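Side-chain contacts in cytochrome c2 (Blastochloris viridis, PDB 1CO6), which carries electrons through a covalently bound heme c to the photo-oxidised bacteriochlorophyll in bacterial photosynthesis: residues 62-65 with 66-70; 84-87 with 88-91; 99-102 with 103-107. All coordinates share one frame; numbering follows the deposited sequence.

Contact 1 (62-65 with 66-70); sequences VFRE and YIRDP. With HEC (heme c), chain B.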
loop_
_atom_site.group_PDB
_atom_site.type_symbol
_atom_site.label_atom_id
_atom_site.label_comp_id
_atom_site.label_asym_id
_atom_site.label_seq_id
_atom_site.Cartn_x
_atom_site.Cartn_y
_atom_site.Cartn_z
ATOM N N VAL A 62 11.012 -1.889 -2.546
ATOM C CA VAL A 62 10.163 -1.451 -3.680
ATOM C C VAL A 62 9.005 -0.575 -3.145
ATOM O O VAL A 62 8.721 0.473 -3.811
ATOM C CB VAL A 62 9.658 -2.631 -4.533
ATOM C CG1 VAL A 62 8.620 -2.142 -5.560
ATOM C CG2 VAL A 62 10.804 -3.417 -5.178
ATOM N N PHE A 63 8.415 -0.929 -2.012
ATOM C CA PHE A 63 7.318 -0.073 -1.468
ATOM C C PHE A 63 7.853 1.335 -1.172
ATOM O O PHE A 63 7.254 2.378 -1.430
ATOM C CB PHE A 63 6.674 -0.703 -0.235
ATOM C CG PHE A 63 5.677 0.149 0.505
ATOM C CD1 PHE A 63 4.343 0.153 0.046
ATOM C CD2 PHE A 63 6.017 0.916 1.597
ATOM C CE1 PHE A 63 3.356 0.910 0.718
ATOM C CE2 PHE A 63 5.071 1.733 2.255
ATOM C CZ PHE A 63 3.737 1.692 1.813
ATOM N N ARG A 64 9.032 1.340 -0.605
ATOM C CA ARG A 64 9.748 2.564 -0.203
ATOM C C ARG A 64 9.932 3.475 -1.397
ATOM O O ARG A 64 9.668 4.700 -1.305
ATOM C CB ARG A 64 11.076 2.178 0.466
ATOM C CG ARG A 64 11.793 3.303 1.162
ATOM C CD ARG A 64 12.875 2.861 2.065
ATOM N NE ARG A 64 12.509 2.339 3.363
ATOM C CZ ARG A 64 12.153 3.105 4.410
ATOM N NH1 ARG A 64 12.029 4.442 4.426
ATOM N NH2 ARG A 64 11.985 2.453 5.557
ATOM N N GLU A 65 10.444 2.916 -2.493
ATOM C CA GLU A 65 10.656 3.738 -3.701
ATOM C C GLU A 65 9.334 4.194 -4.318
ATOM O O GLU A 65 9.180 5.345 -4.804
ATOM C CB GLU A 65 11.503 3.103 -4.791
ATOM C CG GLU A 65 11.536 1.613 -4.956
ATOM C CD GLU A 65 12.761 1.008 -5.576
ATOM O OE1 GLU A 65 12.867 -0.128 -6.007
ATOM O OE2 GLU A 65 13.735 1.803 -5.592
ATOM N N TYR A 66 8.347 3.319 -4.355
ATOM C CA TYR A 66 7.044 3.641 -4.925
ATOM C C TYR A 66 6.355 4.738 -4.173
ATOM O O TYR A 66 5.855 5.708 -4.729
ATOM C CB TYR A 66 6.136 2.388 -4.919
ATOM C CG TYR A 66 4.688 2.584 -5.258
ATOM C CD1 TYR A 66 3.708 2.599 -4.254
ATOM C CD2 TYR A 66 4.294 2.769 -6.602
ATOM C CE1 TYR A 66 2.359 2.755 -4.563
ATOM C CE2 TYR A 66 2.923 2.916 -6.933
ATOM C CZ TYR A 66 1.994 2.933 -5.902
ATOM O OH TYR A 66 0.685 3.054 -6.227
ATOM N N ILE A 67 6.261 4.579 -2.864
ATOM C CA ILE A 67 5.542 5.563 -2.035
ATOM C C ILE A 67 6.121 6.965 -2.057
ATOM O O ILE A 67 5.294 7.918 -1.893
ATOM C CB ILE A 67 5.224 4.919 -0.656
ATOM C CG1 ILE A 67 3.845 5.306 -0.100
ATOM C CG2 ILE A 67 6.401 5.278 0.315
ATOM C CD1 ILE A 67 2.591 4.991 -0.962
ATOM N N ARG A 68 7.397 7.185 -2.291
ATOM C CA ARG A 68 7.939 8.529 -2.395
ATOM C C ARG A 68 7.376 9.231 -3.646
ATOM O O ARG A 68 7.250 10.462 -3.586
ATOM C CB ARG A 68 9.473 8.527 -2.534
ATOM C CG ARG A 68 10.263 7.798 -1.465
ATOM C CD ARG A 68 9.846 8.201 -0.091
ATOM N NE ARG A 68 10.799 7.934 0.985
ATOM C CZ ARG A 68 11.001 6.679 1.429
ATOM N NH1 ARG A 68 10.307 5.691 0.864
ATOM N NH2 ARG A 68 11.871 6.434 2.409
ATOM N N ASP A 69 7.096 8.480 -4.687
ATOM C CA ASP A 69 6.599 9.060 -5.947
ATOM C C ASP A 69 5.966 7.978 -6.835
ATOM O O ASP A 69 6.661 7.440 -7.691
ATOM C CB ASP A 69 7.732 9.752 -6.703
ATOM C CG ASP A 69 7.255 10.546 -7.911
ATOM O OD1 ASP A 69 8.133 11.320 -8.368
ATOM O OD2 ASP A 69 6.106 10.482 -8.433
ATOM N N PRO A 70 4.700 7.713 -6.593
ATOM C CA PRO A 70 4.022 6.653 -7.304
ATOM C C PRO A 70 4.117 6.711 -8.809
ATOM O O PRO A 70 4.393 5.614 -9.393
ATOM C CB PRO A 70 2.596 6.657 -6.720
ATOM C CG PRO A 70 2.661 7.392 -5.415
ATOM C CD PRO A 70 3.853 8.320 -5.545
HETATM FE FE HEC B . -2.863 3.675 -2.982
HETATM C CHA HEC B . -2.819 1.237 -5.272
HETATM C CHB HEC B . -0.476 2.043 -1.144
HETATM C CHC HEC B . -2.730 6.339 -0.762
HETATM C CHD HEC B . -5.583 5.129 -4.550
HETATM N NA HEC B . -1.850 1.937 -3.161
HETATM C C1A HEC B . -1.857 1.102 -4.273
HETATM C C2A HEC B . -0.819 0.120 -4.131
HETATM C C3A HEC B . -0.171 0.368 -2.984
HETATM C C4A HEC B . -0.785 1.517 -2.355
HETATM C CMA HEC B . 1.036 -0.385 -2.377
HETATM C CAA HEC B . -0.583 -1.078 -5.107
HETATM C CBA HEC B . -1.580 -2.203 -4.699
HETATM C CGA HEC B . -1.508 -3.511 -5.448
HETATM O O1A HEC B . -0.647 -3.623 -6.306
HETATM O O2A HEC B . -2.369 -4.356 -5.097
HETATM N NB HEC B . -1.852 4.088 -1.310
HETATM C C1B HEC B . -0.940 3.234 -0.677
HETATM C C2B HEC B . -0.471 3.889 0.519
HETATM C C3B HEC B . -1.060 5.086 0.603
HETATM C C4B HEC B . -1.949 5.226 -0.511
HETATM C CMB HEC B . 0.555 3.224 1.461
HETATM C CAB HEC B . -0.860 6.111 1.769
HETATM C CBB HEC B . 0.394 6.759 1.768
HETATM N NC HEC B . -3.937 5.384 -2.725
HETATM C C1C HEC B . -3.707 6.341 -1.763
HETATM C C2C HEC B . -4.693 7.394 -1.934
HETATM C C3C HEC B . -5.451 7.090 -2.994
HETATM C C4C HEC B . -5.018 5.809 -3.488
HETATM C CMC HEC B . -4.754 8.659 -1.053
HETATM C CAC HEC B . -6.701 7.909 -3.519
HETATM C CBC HEC B . -6.568 9.258 -3.889
HETATM N ND HEC B . -4.006 3.227 -4.575
HETATM C C1D HEC B . -5.048 3.990 -5.105
HETATM C C2D HEC B . -5.475 3.367 -6.361
HETATM C C3D HEC B . -4.728 2.279 -6.549
HETATM C C4D HEC B . -3.793 2.191 -5.462
HETATM C CMD HEC B . -6.616 3.944 -7.238
HETATM C CAD HEC B . -4.729 1.315 -7.766
HETATM C CBD HEC B . -3.614 1.732 -8.777
HETATM C CGD HEC B . -3.839 1.208 -10.184
HETATM O O1D HEC B . -3.085 1.815 -11.004
HETATM O O2D HEC B . -4.658 0.290 -10.429
HETATM O O HOH W 1 9.183 6.434 -7.215
#
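Phe63 and Ile67, one turn apart on helix 60-68, run alongside each other with their tips directed toward the heme of this class I cytochrome c fold. The ring of Phe63 takes the CB of Ile67 over one face, near the rim, with CZ 4.1 Å from Ile67 CG1. At the ring's edge Phe63 CZ meets the heme methyl CMB at 3.5 Å, while Ile67 reaches the same pyrrole with CD1, 3.6 Å from heme C2B. Tyr66 adds a third heme contact: its CG stands anti to the backbone N (chi1 170°), and the phenol extends until OH is 3.8 Å from heme C1A. The Tyr66 side chain also touches the axial ligand Met79. Two helical bonds fix the spacing, Tyr66 N to Val62 O at 2.9 Å and Ile67 N to Phe63 O at 2.8 Å, the latter nearly straight at 171°. Away from the heme, Arg64 and Arg68 also extend next to each other, though the tip of Arg68 is less surely placed. Arg64 is held from outside by a hydrogen bond between its NH2 and Ser91 OG. Just past this turn, one water donates to two carbonyls, lying 2.6 Å from Glu65 O and 2.8 Å from Asp69 O.

Contact 2 (84-87 with 88-91); sequences VKDE and QKVS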
loop_
_atom_site.group_PDB
_atom_site.type_symbol
_atom_site.label_atom_id
_atom_site.label_comp_id
_atom_site.label_asym_id
_atom_site.label_seq_id
_atom_site.Cartn_x
_atom_site.Cartn_y
_atom_site.Cartn_z
ATOM N N VAL A 84 4.808 10.075 -0.221
ATOM C CA VAL A 84 5.272 10.370 1.163
ATOM C C VAL A 84 6.799 10.495 1.019
ATOM O O VAL A 84 7.519 9.547 0.752
ATOM C CB VAL A 84 4.727 9.411 2.200
ATOM C CG1 VAL A 84 5.154 9.751 3.658
ATOM C CG2 VAL A 84 3.206 9.210 2.188
ATOM N N LYS A 85 7.332 11.681 1.149
ATOM C CA LYS A 85 8.768 11.986 1.001
ATOM C C LYS A 85 9.580 11.701 2.277
ATOM O O LYS A 85 10.714 11.154 2.174
ATOM C CB LYS A 85 8.897 13.479 0.709
ATOM C CG LYS A 85 8.584 13.939 -0.692
ATOM C CD LYS A 85 7.627 13.061 -1.462
ATOM C CE LYS A 85 7.495 13.549 -2.906
ATOM N NZ LYS A 85 6.072 13.428 -3.275
ATOM N N ASP A 86 8.998 12.071 3.386
ATOM C CA ASP A 86 9.656 11.878 4.699
ATOM C C ASP A 86 9.978 10.412 4.961
ATOM O O ASP A 86 9.075 9.554 5.028
ATOM C CB ASP A 86 8.799 12.600 5.721
ATOM C CG ASP A 86 9.453 12.655 7.083
ATOM O OD1 ASP A 86 9.838 11.674 7.693
ATOM O OD2 ASP A 86 9.612 13.811 7.467
ATOM N N GLU A 87 11.227 10.093 5.164
ATOM C CA GLU A 87 11.859 8.820 5.441
ATOM C C GLU A 87 11.383 8.086 6.684
ATOM O O GLU A 87 11.162 6.859 6.703
ATOM C CB GLU A 87 13.367 9.044 5.541
ATOM C CG GLU A 87 14.324 8.107 6.225
ATOM C CD GLU A 87 15.791 8.390 5.961
ATOM O OE1 GLU A 87 16.285 9.405 5.474
ATOM O OE2 GLU A 87 16.487 7.388 6.290
ATOM N N GLN A 88 11.261 8.864 7.740
ATOM C CA GLN A 88 10.779 8.397 9.030
ATOM C C GLN A 88 9.308 7.976 8.878
ATOM O O GLN A 88 8.920 6.912 9.384
ATOM C CB GLN A 88 10.997 9.455 10.126
ATOM C CG GLN A 88 10.579 8.999 11.516
ATOM C CD GLN A 88 11.237 7.755 12.032
ATOM O OE1 GLN A 88 10.699 6.654 12.293
ATOM N NE2 GLN A 88 12.540 7.858 12.188
ATOM N N LYS A 89 8.524 8.822 8.189
ATOM C CA LYS A 89 7.098 8.498 7.979
ATOM C C LYS A 89 6.899 7.171 7.245
ATOM O O LYS A 89 6.033 6.375 7.648
ATOM C CB LYS A 89 6.381 9.593 7.192
ATOM C CG LYS A 89 6.247 10.850 8.055
ATOM C CD LYS A 89 5.265 11.780 7.336
ATOM C CE LYS A 89 4.832 12.896 8.272
ATOM N NZ LYS A 89 5.961 13.847 8.463
ATOM N N VAL A 90 7.716 6.974 6.217
ATOM C CA VAL A 90 7.691 5.739 5.395
ATOM C C VAL A 90 8.012 4.551 6.297
ATOM O O VAL A 90 7.326 3.525 6.300
ATOM C CB VAL A 90 8.545 5.894 4.113
ATOM C CG1 VAL A 90 8.679 4.535 3.371
ATOM C CG2 VAL A 90 8.008 6.948 3.148
ATOM N N SER A 91 9.100 4.667 7.055
ATOM C CA SER A 91 9.521 3.623 8.026
ATOM C C SER A 91 8.382 3.330 8.993
ATOM O O SER A 91 8.063 2.154 9.265
ATOM C CB SER A 91 10.826 4.030 8.712
ATOM O OG SER A 91 11.865 4.169 7.757
HETATM O O HOH W 2 7.933 15.701 7.014
#
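Val84 lays its CG1 methyl against the CB of Lys89, 3.7 Å away, the two side chains set crosswise. This contact forms the N-terminal start of helix 87-98, the C-terminal helix of the cytochrome c fold, with Asp86 as N-cap. The same Val84 CG1 approaches Val90 CG2 at 4.0 Å, the two valines running antiparallel past one another. Both are buried: Val84 also touches the heme, and Val90 packs on helix 60-68. At the cap, CG of Asp86 is anti to the backbone N (chi1 -172°), which swings the carboxylate over the first turn. Its OD1 accepts from Lys89 N at 3.2 Å, on the anti side and 28° out of the carboxylate plane, and takes a weaker bond from Gln88 N. The other oxygen turns to the lysine's ammonium: Asp86 OD2 and Lys89 NZ make a long salt bridge, bridged also by a water that donates to OD2 at 2.6 Å and accepts weakly from NZ. Farther along, Val90 N bonds to Asp86 O at 3.1 Å, an i to i+4 helical bond. Glu87 O is gripped twice by Ser91, whose OG has its main partner in Arg64: Ser91 N and Ser91 OG each lie 3.0 Å from Glu87 O and reach it from opposite faces of the carbonyl plane.

Contact 3 (99-102 with 103-107); sequences QFNA and DGSKK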
loop_
_atom_site.group_PDB
_atom_site.type_symbol
_atom_site.label_atom_id
_atom_site.label_comp_id
_atom_site.label_asym_id
_atom_site.label_seq_id
_atom_site.Cartn_x
_atom_site.Cartn_y
_atom_site.Cartn_z
ATOM N N GLN A 99 1.860 -5.239 10.308
ATOM C CA GLN A 99 1.114 -5.883 11.366
ATOM C C GLN A 99 0.003 -6.798 10.857
ATOM O O GLN A 99 -0.336 -7.761 11.569
ATOM C CB GLN A 99 0.377 -4.935 12.341
ATOM C CG GLN A 99 1.336 -4.024 13.072
ATOM C CD GLN A 99 0.552 -3.095 13.976
ATOM O OE1 GLN A 99 0.715 -3.208 15.186
ATOM N NE2 GLN A 99 -0.264 -2.211 13.399
ATOM N N PHE A 100 -0.517 -6.527 9.681
ATOM C CA PHE A 100 -1.663 -7.309 9.173
ATOM C C PHE A 100 -1.441 -8.497 8.270
ATOM O O PHE A 100 -0.633 -8.466 7.342
ATOM C CB PHE A 100 -2.655 -6.301 8.495
ATOM C CG PHE A 100 -3.064 -5.175 9.403
ATOM C CD1 PHE A 100 -2.277 -4.044 9.483
ATOM C CD2 PHE A 100 -4.213 -5.239 10.165
ATOM C CE1 PHE A 100 -2.619 -2.970 10.315
ATOM C CE2 PHE A 100 -4.552 -4.174 11.011
ATOM C CZ PHE A 100 -3.768 -3.015 11.087
ATOM N N ASN A 101 -2.233 -9.528 8.540
ATOM C CA ASN A 101 -2.291 -10.767 7.735
ATOM C C ASN A 101 -3.244 -10.442 6.568
ATOM O O ASN A 101 -4.006 -9.451 6.671
ATOM C CB ASN A 101 -2.765 -11.957 8.596
ATOM C CG ASN A 101 -1.676 -12.398 9.570
ATOM O OD1 ASN A 101 -0.509 -12.511 9.143
ATOM N ND2 ASN A 101 -2.004 -12.570 10.837
ATOM N N ALA A 102 -3.274 -11.242 5.553
ATOM C CA ALA A 102 -4.097 -11.087 4.362
ATOM C C ALA A 102 -5.569 -11.040 4.748
ATOM O O ALA A 102 -6.365 -10.389 4.046
ATOM C CB ALA A 102 -3.777 -12.148 3.304
ATOM N N ASP A 103 -5.924 -11.673 5.849
ATOM C CA ASP A 103 -7.305 -11.715 6.352
ATOM C C ASP A 103 -7.621 -10.530 7.270
ATOM O O ASP A 103 -8.765 -10.488 7.776
ATOM C CB ASP A 103 -7.632 -13.070 7.006
ATOM C CG ASP A 103 -6.848 -13.267 8.290
ATOM O OD1 ASP A 103 -6.193 -12.381 8.870
ATOM O OD2 ASP A 103 -6.896 -14.437 8.737
ATOM N N GLY A 104 -6.717 -9.615 7.505
ATOM C CA GLY A 104 -7.007 -8.463 8.359
ATOM C C GLY A 104 -6.674 -8.742 9.814
ATOM O O GLY A 104 -6.672 -7.774 10.588
ATOM N N SER A 105 -6.412 -9.981 10.212
ATOM C CA SER A 105 -6.038 -10.262 11.621
ATOM C C SER A 105 -4.599 -9.727 11.799
ATOM O O SER A 105 -3.834 -9.620 10.799
ATOM C CB SER A 105 -6.123 -11.721 12.017
ATOM O OG SER A 105 -5.156 -12.497 11.346
ATOM N N LYS A 106 -4.270 -9.360 13.015
ATOM C CA LYS A 106 -2.981 -8.792 13.429
ATOM C C LYS A 106 -1.999 -9.898 13.808
ATOM O O LYS A 106 -2.414 -10.788 14.566
ATOM C CB LYS A 106 -3.125 -7.895 14.656
ATOM C CG LYS A 106 -2.882 -6.426 14.428
ATOM C CD LYS A 106 -3.902 -5.552 15.140
ATOM C CE LYS A 106 -3.627 -4.071 14.990
ATOM N NZ LYS A 106 -2.592 -3.591 15.953
ATOM N N LYS A 107 -0.785 -9.866 13.293
ATOM C CA LYS A 107 0.197 -10.900 13.636
ATOM C C LYS A 107 0.404 -10.940 15.151
ATOM O O LYS A 107 1.090 -11.923 15.589
ATOM C CB LYS A 107 1.530 -10.642 12.962
ATOM C CG LYS A 107 1.420 -10.742 11.438
ATOM C CD LYS A 107 2.741 -10.337 10.810
ATOM C CE LYS A 107 2.714 -10.281 9.301
ATOM N NZ LYS A 107 3.820 -9.393 8.865
ATOM O OXT LYS A 107 -0.064 -10.050 15.894
#
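A type I beta turn from Asn101 to Gly104 with a G1 beta bulge folds the C-terminal tail back on itself, with Phe100 and Lys106 in a single beta bridge. Two nearly straight bonds flank that pair: Asn101 N to Ser105 O and Lys107 N to Gln99 O, both 2.8 Å. The turn is closed by Gly104 N, which meets Asn101 O from above the carbonyl plane, 55° out of it. Gly104 takes a left-handed backbone conformation at the last position of the turn. On the face of Phe100 and Lys106, the Phe100 ring, packed also against Tyr96 edge-to-face, has Gly104 O at its edge, 3.6 Å from CD2. The Lys106 chain runs alongside Phe100, bringing CE 4.0 Å from CZ, and ends in a weak bond from NZ to Gln99 OE1. On the other face, with Asn101 and Ser105, Asn101 ND2 donates to Ser105 OG at 3.2 Å, the acceptor only 8° out of the amide plane. That hydroxyl is positioned by chi1 67°, between the backbone N and the carbonyl carbon. Asp103 OD1 accepts from Ser105 N at 2.8 Å, an Asx turn, and separately, with its syn lone pair, from Ser105 OG at 2.7 Å.

In the fold
From the N terminus, the three contacts follow in series, neither nesting nor crossing. Contact 1 lies within helix 60-68 and its exit, beside the heme. After the short helix 70-73 and a loop that carries the axial ligand Met79, the chain returns at contact 2 to start helix 87-98. These two touch, their centres about 10 Å apart: Ile67 O lies 2.8 Å from Val84 N, in a backbone hydrogen bond that closes this excursion and, with the Arg64-Ser91 bond, joins helix 60-68 to the start of helix 87-98. Contact 3 closes the reversal of the C-terminal tail. Its centre is about 22 Å from the other two, on the opposite side of the chain's centre from contact 1.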